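PDB 3RYS: adenosine deaminase 1 from Arthrobacter aurescens, which probably catalyses the zinc-dependent hydrolytic deamination of adenine to hypoxanthine, a step of purine salvage. Local coordinates for residues His19-Gly24 with Met101-Ala106; Tyr54-Leu59 with Pro282-Gly287. All coordinates share one frame; numbering follows the deposited sequence.

Contact 1 of 2, residues His19-Gly24 with Met101-Ala106. With ZN (zinc ion), chain C; ADE (adenine), chain D.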
# COMPACT_ATOMS: atom_id res chain seq x y z
N HIS A 19 3.36 0.89 1.16
CA HIS A 19 2.40 0.18 0.32
C HIS A 19 1.11 -0.04 1.10
O HIS A 19 1.01 -0.98 1.90
CB HIS A 19 2.99 -1.16 -0.13
CG HIS A 19 2.14 -1.90 -1.12
ND1 HIS A 19 2.68 -2.75 -2.07
CD2 HIS A 19 0.80 -1.93 -1.31
CE1 HIS A 19 1.71 -3.27 -2.80
NE2 HIS A 19 0.56 -2.78 -2.36
N LEU A 20 0.13 0.82 0.87
CA LEU A 20 -1.13 0.75 1.60
C LEU A 20 -2.26 1.50 0.91
O LEU A 20 -2.14 2.69 0.62
CB LEU A 20 -0.96 1.30 3.02
CG LEU A 20 -2.30 1.37 3.75
CD1 LEU A 20 -2.21 0.68 5.09
CD2 LEU A 20 -2.81 2.81 3.88
N HIS A 21 -3.35 0.78 0.67
CA HIS A 21 -4.53 1.37 0.04
C HIS A 21 -5.53 1.80 1.10
O HIS A 21 -5.97 1.00 1.92
CB HIS A 21 -5.17 0.35 -0.90
CG HIS A 21 -4.22 -0.23 -1.89
ND1 HIS A 21 -4.13 0.23 -3.19
CD2 HIS A 21 -3.31 -1.22 -1.77
CE1 HIS A 21 -3.20 -0.47 -3.83
NE2 HIS A 21 -2.69 -1.35 -2.99
N ILE A 22 -5.89 3.08 1.09
CA ILE A 22 -6.77 3.61 2.12
C ILE A 22 -8.13 2.91 2.12
O ILE A 22 -8.72 2.70 3.17
CB ILE A 22 -6.92 5.14 2.02
CG1 ILE A 22 -7.32 5.72 3.38
CG2 ILE A 22 -7.90 5.53 0.93
CD1 ILE A 22 -6.36 5.36 4.50
N GLU A 23 -8.59 2.53 0.93
CA GLU A 23 -9.86 1.81 0.79
C GLU A 23 -9.78 0.39 1.34
O GLU A 23 -10.81 -0.22 1.66
CB GLU A 23 -10.29 1.77 -0.68
CG GLU A 23 -10.49 3.13 -1.34
CD GLU A 23 -9.21 3.69 -1.94
OE1 GLU A 23 -8.11 3.37 -1.45
OE2 GLU A 23 -9.31 4.47 -2.91
N GLY A 24 -8.56 -0.14 1.43
CA GLY A 24 -8.34 -1.48 1.95
C GLY A 24 -8.23 -1.45 3.46
O GLY A 24 -8.01 -2.47 4.11
N MET A 101 -1.95 5.15 -0.68
CA MET A 101 -2.59 5.10 -1.99
C MET A 101 -4.10 5.29 -1.93
O MET A 101 -4.75 5.03 -0.91
CB MET A 101 -2.25 3.80 -2.72
CG MET A 101 -1.09 3.91 -3.69
SD MET A 101 -0.68 2.34 -4.46
CE MET A 101 0.26 1.56 -3.15
N MET A 102 -4.65 5.74 -3.04
CA MET A 102 -6.06 6.02 -3.15
C MET A 102 -6.42 5.81 -4.61
O MET A 102 -5.64 6.16 -5.50
CB MET A 102 -6.31 7.45 -2.71
CG MET A 102 -7.60 8.07 -3.20
SD MET A 102 -7.58 9.83 -2.83
CE MET A 102 -9.18 10.30 -3.47
N ASP A 103 -7.59 5.22 -4.86
CA ASP A 103 -8.04 4.99 -6.23
C ASP A 103 -9.10 6.01 -6.62
O ASP A 103 -10.30 5.75 -6.50
CB ASP A 103 -8.62 3.57 -6.38
CG ASP A 103 -7.61 2.48 -6.05
OD1 ASP A 103 -6.39 2.74 -6.12
OD2 ASP A 103 -8.05 1.35 -5.72
N PRO A 104 -8.66 7.18 -7.10
CA PRO A 104 -9.58 8.25 -7.49
C PRO A 104 -10.72 7.71 -8.36
O PRO A 104 -11.88 8.04 -8.12
CB PRO A 104 -8.69 9.18 -8.32
CG PRO A 104 -7.33 8.93 -7.85
CD PRO A 104 -7.27 7.49 -7.46
N GLN A 105 -10.38 6.88 -9.35
CA GLN A 105 -11.37 6.38 -10.30
C GLN A 105 -12.42 5.47 -9.66
O GLN A 105 -13.55 5.40 -10.14
CB GLN A 105 -10.68 5.65 -11.45
CG GLN A 105 -9.88 6.53 -12.38
CD GLN A 105 -8.83 5.75 -13.15
OE1 GLN A 105 -7.88 5.24 -12.56
NE2 GLN A 105 -8.99 5.66 -14.46
N ALA A 106 -12.06 4.77 -8.59
CA ALA A 106 -13.00 3.86 -7.94
C ALA A 106 -14.11 4.63 -7.25
O ALA A 106 -15.10 4.06 -6.82
CB ALA A 106 -12.28 2.96 -6.96
ZN ZN C . -1.48 -3.33 -3.29
N9 ADE D . -5.85 -2.79 -5.34
C8 ADE D . -5.79 -2.71 -3.97
N7 ADE D . -4.88 -3.49 -3.42
C5 ADE D . -4.30 -4.12 -4.52
C6 ADE D . -3.26 -5.07 -4.62
N6 ADE D . -2.61 -5.56 -3.56
N1 ADE D . -2.92 -5.49 -5.86
C2 ADE D . -3.58 -4.99 -6.91
N3 ADE D . -4.57 -4.10 -6.95
C4 ADE D . -4.88 -3.70 -5.70
O HOH W 1 -5.55 2.68 -3.25
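The imidazole of His21 lies between Met101 and adenine, with Met101 CE over one face and N7 of the purine over the opposite one. Met101 SD approaches the same ring obliquely, 4.4 Å from its centroid, and a bend at chi3 (-79°) turns CE toward His19, where it ends 4.0 Å from His19 CD2. Both histidines bind the zinc ion through NE2, each at 2.3 Å; His199, Asp280 and adenine N6 complete the coordination, and Thr245 holds His19 ND1. On the far side of the His21 ring, ND1 donates in the ring plane to a water that in turn donates to Glu23 OE1 and, weakly, to Asp103 OD1. Glu23, bent at chi2 (88°), receives Asp103 N on the syn side of OE2 at 2.7 Å. The backbones are bridged as well: Met101 N donates to Leu20 O, and Ile22 N to Met101 O at 3.0 Å. An alanine in place of Glu23 would probably leave Asp103 N without its acceptor and the water without one partner, so that His21 ND1 is less firmly held. His21 is thus gripped at both nitrogens, NE2 by zinc and ND1 by the water, through which a buried carboxylate acts on this zinc ligand.

Contact 2 of 2, residues Tyr54-Leu59 with Pro282-Gly287. With ADE (adenine), chain D.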
# COMPACT_ATOMS: atom_id res chain seq x y z
N TYR A 54 -14.77 -13.01 3.00
CA TYR A 54 -13.36 -12.65 2.92
C TYR A 54 -12.43 -13.83 2.63
O TYR A 54 -11.24 -13.77 2.93
CB TYR A 54 -12.92 -11.93 4.20
CG TYR A 54 -13.41 -10.50 4.31
CD1 TYR A 54 -14.77 -10.22 4.41
CD2 TYR A 54 -12.52 -9.44 4.32
CE1 TYR A 54 -15.22 -8.91 4.52
CE2 TYR A 54 -12.97 -8.13 4.42
CZ TYR A 54 -14.32 -7.88 4.52
OH TYR A 54 -14.75 -6.58 4.63
N GLU A 55 -12.95 -14.90 2.04
CA GLU A 55 -12.09 -15.98 1.60
C GLU A 55 -11.80 -15.83 0.12
O GLU A 55 -12.63 -16.16 -0.72
CB GLU A 55 -12.71 -17.35 1.89
CG GLU A 55 -11.74 -18.49 1.66
CD GLU A 55 -12.38 -19.86 1.79
OE1 GLU A 55 -13.63 -19.93 1.71
OE2 GLU A 55 -11.65 -20.85 1.97
N PHE A 56 -10.61 -15.33 -0.20
CA PHE A 56 -10.28 -14.98 -1.58
C PHE A 56 -9.62 -16.12 -2.32
O PHE A 56 -9.06 -17.03 -1.71
CB PHE A 56 -9.40 -13.72 -1.60
CG PHE A 56 -9.94 -12.60 -0.76
CD1 PHE A 56 -11.06 -11.90 -1.15
CD2 PHE A 56 -9.32 -12.26 0.44
CE1 PHE A 56 -11.56 -10.87 -0.38
CE2 PHE A 56 -9.82 -11.24 1.22
CZ PHE A 56 -10.93 -10.54 0.81
N THR A 57 -9.70 -16.07 -3.65
CA THR A 57 -9.20 -17.13 -4.51
C THR A 57 -8.04 -16.63 -5.36
O THR A 57 -7.18 -17.40 -5.78
CB THR A 57 -10.31 -17.63 -5.44
OG1 THR A 57 -11.51 -17.82 -4.69
CG2 THR A 57 -9.91 -18.94 -6.10
N ASP A 58 -8.06 -15.32 -5.63
CA ASP A 58 -7.05 -14.65 -6.44
C ASP A 58 -7.23 -13.15 -6.27
O ASP A 58 -8.10 -12.72 -5.52
CB ASP A 58 -7.15 -15.06 -7.92
CG ASP A 58 -8.53 -14.79 -8.52
OD1 ASP A 58 -9.44 -14.31 -7.81
OD2 ASP A 58 -8.71 -15.06 -9.73
N LEU A 59 -6.42 -12.36 -6.97
CA LEU A 59 -6.51 -10.91 -6.85
C LEU A 59 -7.92 -10.42 -7.17
O LEU A 59 -8.46 -9.56 -6.48
CB LEU A 59 -5.50 -10.21 -7.76
CG LEU A 59 -5.54 -8.68 -7.72
CD1 LEU A 59 -5.29 -8.16 -6.31
CD2 LEU A 59 -4.55 -8.07 -8.70
N PRO A 282 -5.21 -3.72 4.86
CA PRO A 282 -5.22 -4.20 6.25
C PRO A 282 -6.55 -4.78 6.73
O PRO A 282 -6.54 -5.72 7.52
CB PRO A 282 -4.90 -2.94 7.06
CG PRO A 282 -4.29 -2.00 6.11
CD PRO A 282 -4.90 -2.28 4.78
N ALA A 283 -7.67 -4.22 6.29
CA ALA A 283 -8.97 -4.66 6.79
C ALA A 283 -9.48 -5.88 6.02
O ALA A 283 -10.52 -6.44 6.37
CB ALA A 283 -9.98 -3.52 6.74
N TYR A 284 -8.74 -6.29 5.00
CA TYR A 284 -9.14 -7.43 4.18
C TYR A 284 -8.25 -8.67 4.39
O TYR A 284 -8.67 -9.80 4.13
CB TYR A 284 -9.13 -7.05 2.70
CG TYR A 284 -10.27 -6.14 2.30
CD1 TYR A 284 -10.19 -4.77 2.54
CD2 TYR A 284 -11.41 -6.65 1.69
CE1 TYR A 284 -11.23 -3.93 2.18
CE2 TYR A 284 -12.45 -5.81 1.33
CZ TYR A 284 -12.35 -4.46 1.58
OH TYR A 284 -13.39 -3.62 1.21
N PHE A 285 -7.03 -8.45 4.86
CA PHE A 285 -6.06 -9.53 4.97
C PHE A 285 -5.75 -9.84 6.44
O PHE A 285 -4.78 -10.54 6.74
CB PHE A 285 -4.79 -9.22 4.18
CG PHE A 285 -5.05 -8.85 2.74
CD1 PHE A 285 -5.98 -9.56 1.99
CD2 PHE A 285 -4.36 -7.81 2.14
CE1 PHE A 285 -6.22 -9.23 0.66
CE2 PHE A 285 -4.60 -7.47 0.81
CZ PHE A 285 -5.53 -8.18 0.07
N GLY A 286 -6.58 -9.30 7.33
CA GLY A 286 -6.53 -9.63 8.74
C GLY A 286 -5.31 -9.17 9.51
O GLY A 286 -4.79 -9.91 10.35
N GLY A 287 -4.86 -7.95 9.25
CA GLY A 287 -3.69 -7.44 9.95
C GLY A 287 -3.02 -6.22 9.34
O GLY A 287 -2.99 -6.04 8.12
N9 ADE D . -5.85 -2.79 -5.34
C8 ADE D . -5.79 -2.71 -3.97
N7 ADE D . -4.88 -3.49 -3.42
C5 ADE D . -4.30 -4.12 -4.52
C6 ADE D . -3.26 -5.07 -4.62
N6 ADE D . -2.61 -5.56 -3.56
N1 ADE D . -2.92 -5.49 -5.86
C2 ADE D . -3.58 -4.99 -6.91
N3 ADE D . -4.57 -4.10 -6.95
C4 ADE D . -4.88 -3.70 -5.70
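Carbonyl oxygens of both segments frame the Phe56 ring: Tyr284 O meets its edge in the ring plane, 3.4 Å from Phe56 CE2, and Tyr54 O lies over one face near the rim. Tyr54 O is also hydrogen-bonded to Arg253. The two tyrosine rings are nearly parallel (29° between planes) but slid so far apart that they barely overlap, their centroids 5.3 Å from each other; the touching is done by Tyr54 CE2 and Tyr284 CD2, 3.5 Å apart. Tyr284 CA sits at the edge of the Tyr54 ring, in its plane, and Ala283 O reaches Tyr54 CE2 obliquely at 3.6 Å. At the edge of the Tyr284 ring comes Phe56 CZ, 4.0 Å from Tyr284 CD2, the two side chains meeting at about a right angle. Phe285 is similarly crossed by Phe56, with Phe285 CE1 4.2 Å from Phe56 CE2, while Tyr284 CB covers one face of the Phe285 ring toward the rim.

Tyr54 has CG anti to its carbonyl carbon (chi1 -75°), which lays its ring along the Ala283-Tyr284 backbone. What crosses the interface is ring-to-ring and ring-to-carbonyl packing. Phe62 of helix 59-69 joins the cluster, edge-to-face with both Phe56 and Tyr284, and Tyr284 OH makes a weak hydrogen bond to Asn69.

Asp58 caps the start of helix 59-69, whose first residue, Leu59, places CD1 3.6 Å from adenine N1. Segment 282-287 follows Asp281, which binds adenine, and, one residue earlier, Asp280, a ligand of both zinc and adenine. The two loops pack through aromatic rings beside the adenine pocket of a TIM-barrel metallohydrolase of the adenosine deaminase family, Leu59 lining the pocket itself.

Overall arrangement
Contacts 1 and 2 lie about 15 Å apart between centres, and both reach the bound adenine, contact 1 through His21 and contact 2 through Leu59. Their segments alternate along the chain: 19-24, 54-59, 101-106, 282-287. Contact 1 joins the loop after strand 15-17 to the end of the neighbouring parallel strand 95-102, close to the centre of the chain; contact 2 lies farther out, in the loops leading into helices 59-69 and 289-300, Leu59 already being the first residue of the former. They touch directly, since Gly24 O probably accepts a hydrogen bond from Ala283 N and Leu20 packs on Pro282. Early and late parts of the barrel thereby meet around one pocket, linking the metal site to the aromatic cluster beside it.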